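Local coordinates for protein HP0958 (Helicobacter pylori, PDB 3NA7) that probably acts in flagellar biogenesis, as a chaperone of flagellar export and a post-transcriptional regulator, with a coiled-coil hairpin joined to a zinc ribbon, at residues A[32-37]-A[139-144]; A[43-48]-A[132-137]. All blocks are in the same frame, centred on the assembly; numbering follows the deposited sequence.

Contact 1: A[32-37]-A[139-144]; sequences KDLDKA and KLALEL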
loop_
_atom_site.group_PDB
_atom_site.type_symbol
_atom_site.label_atom_id
_atom_site.label_comp_id
_atom_site.label_asym_id
_atom_site.label_seq_id
_atom_site.Cartn_x
_atom_site.Cartn_y
_atom_site.Cartn_z
ATOM N N LYS A 32 7.891 -5.261 9.785
ATOM C CA LYS A 32 6.770 -4.297 9.813
ATOM C C LYS A 32 7.169 -2.856 10.199
ATOM O O LYS A 32 6.775 -1.916 9.544
ATOM C CB LYS A 32 5.601 -4.798 10.686
ATOM C CG LYS A 32 4.401 -3.793 10.772
ATOM C CD LYS A 32 3.334 -4.251 11.784
ATOM C CE LYS A 32 2.287 -3.139 12.072
ATOM N NZ LYS A 32 1.232 -3.630 13.040
ATOM N N ASP A 33 7.940 -2.689 11.266
ATOM C CA ASP A 33 8.339 -1.342 11.728
ATOM C C ASP A 33 9.294 -0.698 10.728
ATOM O O ASP A 33 9.170 0.489 10.410
ATOM C CB ASP A 33 9.034 -1.443 13.091
ATOM C CG ASP A 33 8.076 -1.708 14.242
ATOM O OD1 ASP A 33 6.851 -1.490 14.113
ATOM O OD2 ASP A 33 8.576 -2.131 15.305
ATOM N N LEU A 34 10.224 -1.493 10.213
ATOM C CA LEU A 34 11.151 -1.019 9.192
ATOM C C LEU A 34 10.459 -0.627 7.882
ATOM O O LEU A 34 10.728 0.463 7.380
ATOM C CB LEU A 34 12.289 -2.016 8.937
ATOM C CG LEU A 34 13.174 -1.708 7.713
ATOM C CD1 LEU A 34 13.887 -0.359 7.873
ATOM C CD2 LEU A 34 14.195 -2.824 7.407
ATOM N N ASP A 35 9.584 -1.482 7.333
ATOM C CA ASP A 35 8.855 -1.150 6.095
ATOM C C ASP A 35 7.935 0.062 6.305
ATOM O O ASP A 35 7.773 0.897 5.411
ATOM C CB ASP A 35 8.025 -2.330 5.583
ATOM C CG ASP A 35 8.871 -3.503 5.098
ATOM O OD1 ASP A 35 10.045 -3.318 4.691
ATOM O OD2 ASP A 35 8.338 -4.633 5.114
ATOM N N LYS A 36 7.358 0.174 7.498
ATOM C CA LYS A 36 6.551 1.359 7.843
ATOM C C LYS A 36 7.366 2.673 7.741
ATOM O O LYS A 36 6.934 3.639 7.103
ATOM C CB LYS A 36 5.935 1.199 9.238
ATOM C CG LYS A 36 5.100 2.383 9.693
ATOM C CD LYS A 36 3.636 2.254 9.298
ATOM C CE LYS A 36 2.910 3.617 9.401
ATOM N NZ LYS A 36 3.276 4.390 10.640
ATOM N N ALA A 37 8.558 2.678 8.330
ATOM C CA ALA A 37 9.456 3.828 8.271
ATOM C C ALA A 37 9.843 4.173 6.840
ATOM O O ALA A 37 9.674 5.313 6.412
ATOM C CB ALA A 37 10.701 3.609 9.138
ATOM N N LYS A 139 16.682 8.019 10.324
ATOM C CA LYS A 139 17.322 7.654 11.595
ATOM C C LYS A 139 16.721 6.334 12.095
ATOM O O LYS A 139 17.458 5.382 12.394
ATOM C CB LYS A 139 17.175 8.777 12.625
ATOM C CG LYS A 139 18.076 8.661 13.889
ATOM C CD LYS A 139 18.159 10.015 14.635
ATOM C CE LYS A 139 18.967 9.943 15.955
ATOM N NZ LYS A 139 19.408 11.317 16.435
ATOM N N LEU A 140 15.384 6.266 12.127
ATOM C CA LEU A 140 14.663 5.041 12.500
ATOM C C LEU A 140 15.046 3.828 11.625
ATOM O O LEU A 140 15.479 2.781 12.154
ATOM C CB LEU A 140 13.136 5.280 12.590
ATOM C CG LEU A 140 12.191 4.134 13.045
ATOM C CD1 LEU A 140 12.533 3.639 14.456
ATOM C CD2 LEU A 140 10.673 4.514 12.958
ATOM N N ALA A 141 14.949 3.965 10.306
ATOM C CA ALA A 141 15.315 2.846 9.380
ATOM C C ALA A 141 16.729 2.319 9.642
ATOM O O ALA A 141 16.952 1.107 9.687
ATOM C CB ALA A 141 15.186 3.265 7.908
ATOM N N LEU A 142 17.680 3.238 9.796
ATOM C CA LEU A 142 19.084 2.874 10.040
ATOM C C LEU A 142 19.276 2.112 11.346
ATOM O O LEU A 142 20.110 1.236 11.420
ATOM C CB LEU A 142 19.996 4.104 9.991
ATOM C CG LEU A 142 20.116 4.723 8.590
ATOM C CD1 LEU A 142 20.511 6.206 8.655
ATOM C CD2 LEU A 142 21.085 3.937 7.702
ATOM N N GLU A 143 18.494 2.444 12.363
ATOM C CA GLU A 143 18.537 1.722 13.629
ATOM C C GLU A 143 18.009 0.283 13.481
ATOM O O GLU A 143 18.663 -0.671 13.896
ATOM C CB GLU A 143 17.761 2.496 14.707
ATOM C CG GLU A 143 17.605 1.777 16.071
ATOM C CD GLU A 143 16.558 2.443 16.971
ATOM O OE1 GLU A 143 15.591 3.022 16.415
ATOM O OE2 GLU A 143 16.696 2.389 18.226
ATOM N N LEU A 144 16.832 0.144 12.885
ATOM C CA LEU A 144 16.137 -1.151 12.748
ATOM C C LEU A 144 16.776 -2.169 11.812
ATOM O O LEU A 144 16.622 -3.374 12.005
ATOM C CB LEU A 144 14.695 -0.923 12.298
ATOM C CG LEU A 144 13.856 -0.090 13.262
ATOM C CD1 LEU A 144 12.411 0.013 12.773
ATOM C CD2 LEU A 144 13.907 -0.668 14.696
#
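Asp-33 brings the one flat group among the touching side chains, but neither face nor edge of its carboxylate meets residues 139-144. The touch is made lower down, where CB of Asp-33 lies 3.7 Å from CD1 of Leu-144. The carboxylate points away from this methyl, on the exposed margin. The same CD1 of Leu-144 is 3.7 Å from the backbone N of Leu-34. Helix 32-37 is kinked here, and the N atoms of 33 and 34 make no bond to the turn before. The leucine methyl packs against the backbone at this kink.

Leu-34 is buried and faces Ala-141. Its CG is anti to the backbone N (chi1 170°), which directs the branch toward Ala-141. CD1 of Leu-34 lies 3.8 Å from CB of Ala-141. The small alanine lets the backbones come close, with the CA atoms of Leu-34 and Ala-141 only 5.7 Å apart. One turn on, CB of Ala-37 meets CD2 of Leu-140 at 3.9 Å. No hydrogen bond links the two segments. Polar groups pair along their own helix instead: Asp-35 with Arg-31, and Lys-36 with Asp-40. The segment axes run at 151° and approach to 9.0 Å. Such apolar packing of alanine and leucine between two long antiparallel helices is characteristic of the kinked coiled-coil hairpin of this protein.

Contact 2: A[43-48]-A[132-137]; sequences AKNKAI and KEMLEL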
loop_
_atom_site.group_PDB
_atom_site.type_symbol
_atom_site.label_atom_id
_atom_site.label_comp_id
_atom_site.label_asym_id
_atom_site.label_seq_id
_atom_site.Cartn_x
_atom_site.Cartn_y
_atom_site.Cartn_z
ATOM N N ALA A 43 6.373 8.415 1.239
ATOM C CA ALA A 43 5.120 9.190 1.166
ATOM C C ALA A 43 5.345 10.677 1.493
ATOM O O ALA A 43 4.797 11.563 0.831
ATOM C CB ALA A 43 4.041 8.579 2.102
ATOM N N LYS A 44 6.153 10.961 2.512
ATOM C CA LYS A 44 6.432 12.357 2.846
ATOM C C LYS A 44 7.276 13.038 1.757
ATOM O O LYS A 44 7.134 14.239 1.521
ATOM C CB LYS A 44 7.102 12.451 4.196
ATOM C CG LYS A 44 6.128 12.127 5.339
ATOM C CD LYS A 44 6.848 11.944 6.631
ATOM C CE LYS A 44 5.906 11.400 7.742
ATOM N NZ LYS A 44 5.099 12.502 8.290
ATOM N N ASN A 45 8.128 12.252 1.089
ATOM C CA ASN A 45 8.933 12.795 0.031
ATOM C C ASN A 45 8.060 13.231 -1.132
ATOM O O ASN A 45 8.258 14.316 -1.659
ATOM C CB ASN A 45 10.033 11.838 -0.455
ATOM C CG ASN A 45 11.178 12.590 -1.117
ATOM O OD1 ASN A 45 11.583 12.306 -2.246
ATOM N ND2 ASN A 45 11.681 13.580 -0.421
ATOM N N LYS A 46 7.098 12.391 -1.505
ATOM C CA LYS A 46 6.079 12.741 -2.501
ATOM C C LYS A 46 5.252 13.948 -2.082
ATOM O O LYS A 46 4.960 14.800 -2.909
ATOM C CB LYS A 46 5.143 11.557 -2.775
ATOM C CG LYS A 46 5.682 10.579 -3.768
ATOM C CD LYS A 46 5.015 9.208 -3.704
ATOM C CE LYS A 46 5.730 8.287 -4.669
ATOM N NZ LYS A 46 5.387 6.870 -4.413
ATOM N N ALA A 47 4.889 14.033 -0.805
ATOM C CA ALA A 47 4.084 15.168 -0.337
ATOM C C ALA A 47 4.872 16.467 -0.439
ATOM O O ALA A 47 4.304 17.501 -0.754
ATOM C CB ALA A 47 3.559 14.940 1.086
ATOM N N ILE A 48 6.189 16.427 -0.209
ATOM C CA ILE A 48 7.006 17.630 -0.398
ATOM C C ILE A 48 6.923 18.092 -1.869
ATOM O O ILE A 48 6.689 19.268 -2.138
ATOM C CB ILE A 48 8.476 17.410 0.037
ATOM C CG1 ILE A 48 8.578 17.496 1.563
ATOM C CG2 ILE A 48 9.445 18.450 -0.619
ATOM C CD1 ILE A 48 9.765 16.807 2.132
ATOM N N LYS A 132 11.961 17.483 8.132
ATOM C CA LYS A 132 12.358 16.982 9.442
ATOM C C LYS A 132 11.817 15.579 9.763
ATOM O O LYS A 132 12.521 14.748 10.317
ATOM C CB LYS A 132 11.990 17.983 10.537
ATOM C CG LYS A 132 12.888 19.207 10.544
ATOM C CD LYS A 132 12.779 19.973 11.862
ATOM C CE LYS A 132 13.053 21.456 11.656
ATOM N NZ LYS A 132 13.201 22.171 12.953
ATOM N N GLU A 133 10.570 15.307 9.420
ATOM C CA GLU A 133 10.024 13.979 9.688
ATOM C C GLU A 133 10.749 12.912 8.875
ATOM O O GLU A 133 11.079 11.844 9.412
ATOM C CB GLU A 133 8.516 13.935 9.461
ATOM C CG GLU A 133 7.757 14.593 10.602
ATOM C CD GLU A 133 6.332 15.000 10.223
ATOM O OE1 GLU A 133 5.923 14.768 9.076
ATOM O OE2 GLU A 133 5.620 15.546 11.094
ATOM N N MET A 134 11.043 13.222 7.614
ATOM C CA MET A 134 11.788 12.302 6.776
ATOM C C MET A 134 13.134 11.875 7.361
ATOM O O MET A 134 13.522 10.701 7.234
ATOM C CB MET A 134 12.037 12.906 5.412
ATOM C CG MET A 134 10.831 12.889 4.523
ATOM S SD MET A 134 11.229 13.555 2.911
ATOM C CE MET A 134 12.367 12.373 2.251
ATOM N N LEU A 135 13.836 12.838 7.974
ATOM C CA LEU A 135 15.113 12.574 8.636
ATOM C C LEU A 135 14.956 11.704 9.880
ATOM O O LEU A 135 15.819 10.842 10.115
ATOM C CB LEU A 135 15.846 13.881 8.995
ATOM C CG LEU A 135 16.601 14.716 7.945
ATOM C CD1 LEU A 135 16.883 16.143 8.491
ATOM C CD2 LEU A 135 17.927 14.073 7.427
ATOM N N GLU A 136 13.900 11.927 10.687
ATOM C CA GLU A 136 13.626 11.026 11.841
ATOM C C GLU A 136 13.398 9.610 11.333
ATOM O O GLU A 136 13.899 8.654 11.906
ATOM C CB GLU A 136 12.445 11.488 12.732
ATOM C CG GLU A 136 12.610 12.911 13.327
ATOM C CD GLU A 136 11.335 13.524 13.992
ATOM O OE1 GLU A 136 10.191 13.384 13.467
ATOM O OE2 GLU A 136 11.489 14.192 15.054
ATOM N N LEU A 137 12.687 9.482 10.214
ATOM C CA LEU A 137 12.377 8.170 9.665
ATOM C C LEU A 137 13.605 7.446 9.114
ATOM O O LEU A 137 13.703 6.228 9.230
ATOM C CB LEU A 137 11.285 8.267 8.598
ATOM C CG LEU A 137 9.927 8.708 9.151
ATOM C CD1 LEU A 137 9.094 9.352 8.056
ATOM C CD2 LEU A 137 9.177 7.553 9.849
#
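Met-134 reaches across to helix 43-48 and makes the tighter part of this contact. Its CG packs on CB of Lys-44 at 3.8 Å. Farther out, its sulfur SD lies 3.7 Å from CD1 of Ile-48. The thioether chain runs straight as far as SD and then bends, which carries the methyl CE toward Asn-45. CE lies implausibly close to ND2 of Asn-45. The weak N-H...S hydrogen bond from ND2 of Asn-45 to SD of Met-134, 3.4 Å long, is therefore doubtful.

Lys-44 forms the polar flank. Its aliphatic part crosses Leu-137 at about a right angle, with CD of Lys-44 3.7 Å from CD1 of Leu-137. Beyond CD the lysine chain bends (chi4 -80°) and takes NZ to the carboxylate of Glu-133. The salt bridge from Lys-44 NZ to Glu-133 OE1 measures 2.5 Å, a short value whose exact length is doubtful. The ammonium group approaches from above the carboxylate plane, 55° out of it.

The whole contact is a surface one, and each of its touching residues is partly exposed. The close packing is that of Met-134 with Lys-44 and Ile-48. The looser flank is the partly exposed pair of Lys-44 and Glu-133, joined at the ends of their chains.

The segments belong to helices 24-85 and 91-171, and their axes run at 161°, 9.8 Å apart. Leu-130 extends the packing against Lys-44, Ala-47 and Ile-48, and Gln-127 bonds to the carbonyl of Ile-48. Toward the other end, Met-134 and Leu-137 touch Lys-41 of helix 24-85. No strand takes part; the short strands lie later in the chain, from 193 to 233.

How the contacts relate
Both contacts join helix 24-85 to helix 91-171, and contact 2 is nested along the chain inside the loop closed by contact 1. Their centres are about 13 Å apart. They meet where CB of Ala-37 packs 4.0 Å from the carbonyl O of Leu-137. Contact 1 is partly buried and has no polar bond across the helices. It is built mainly from leucines and two alanines, with a closer axis approach. Contact 2 lies at the surface. There longer side chains span a wider gap, and a salt bridge supplements the packing. Together they follow the coiled-coil hairpin from an apolar to a mixed interface.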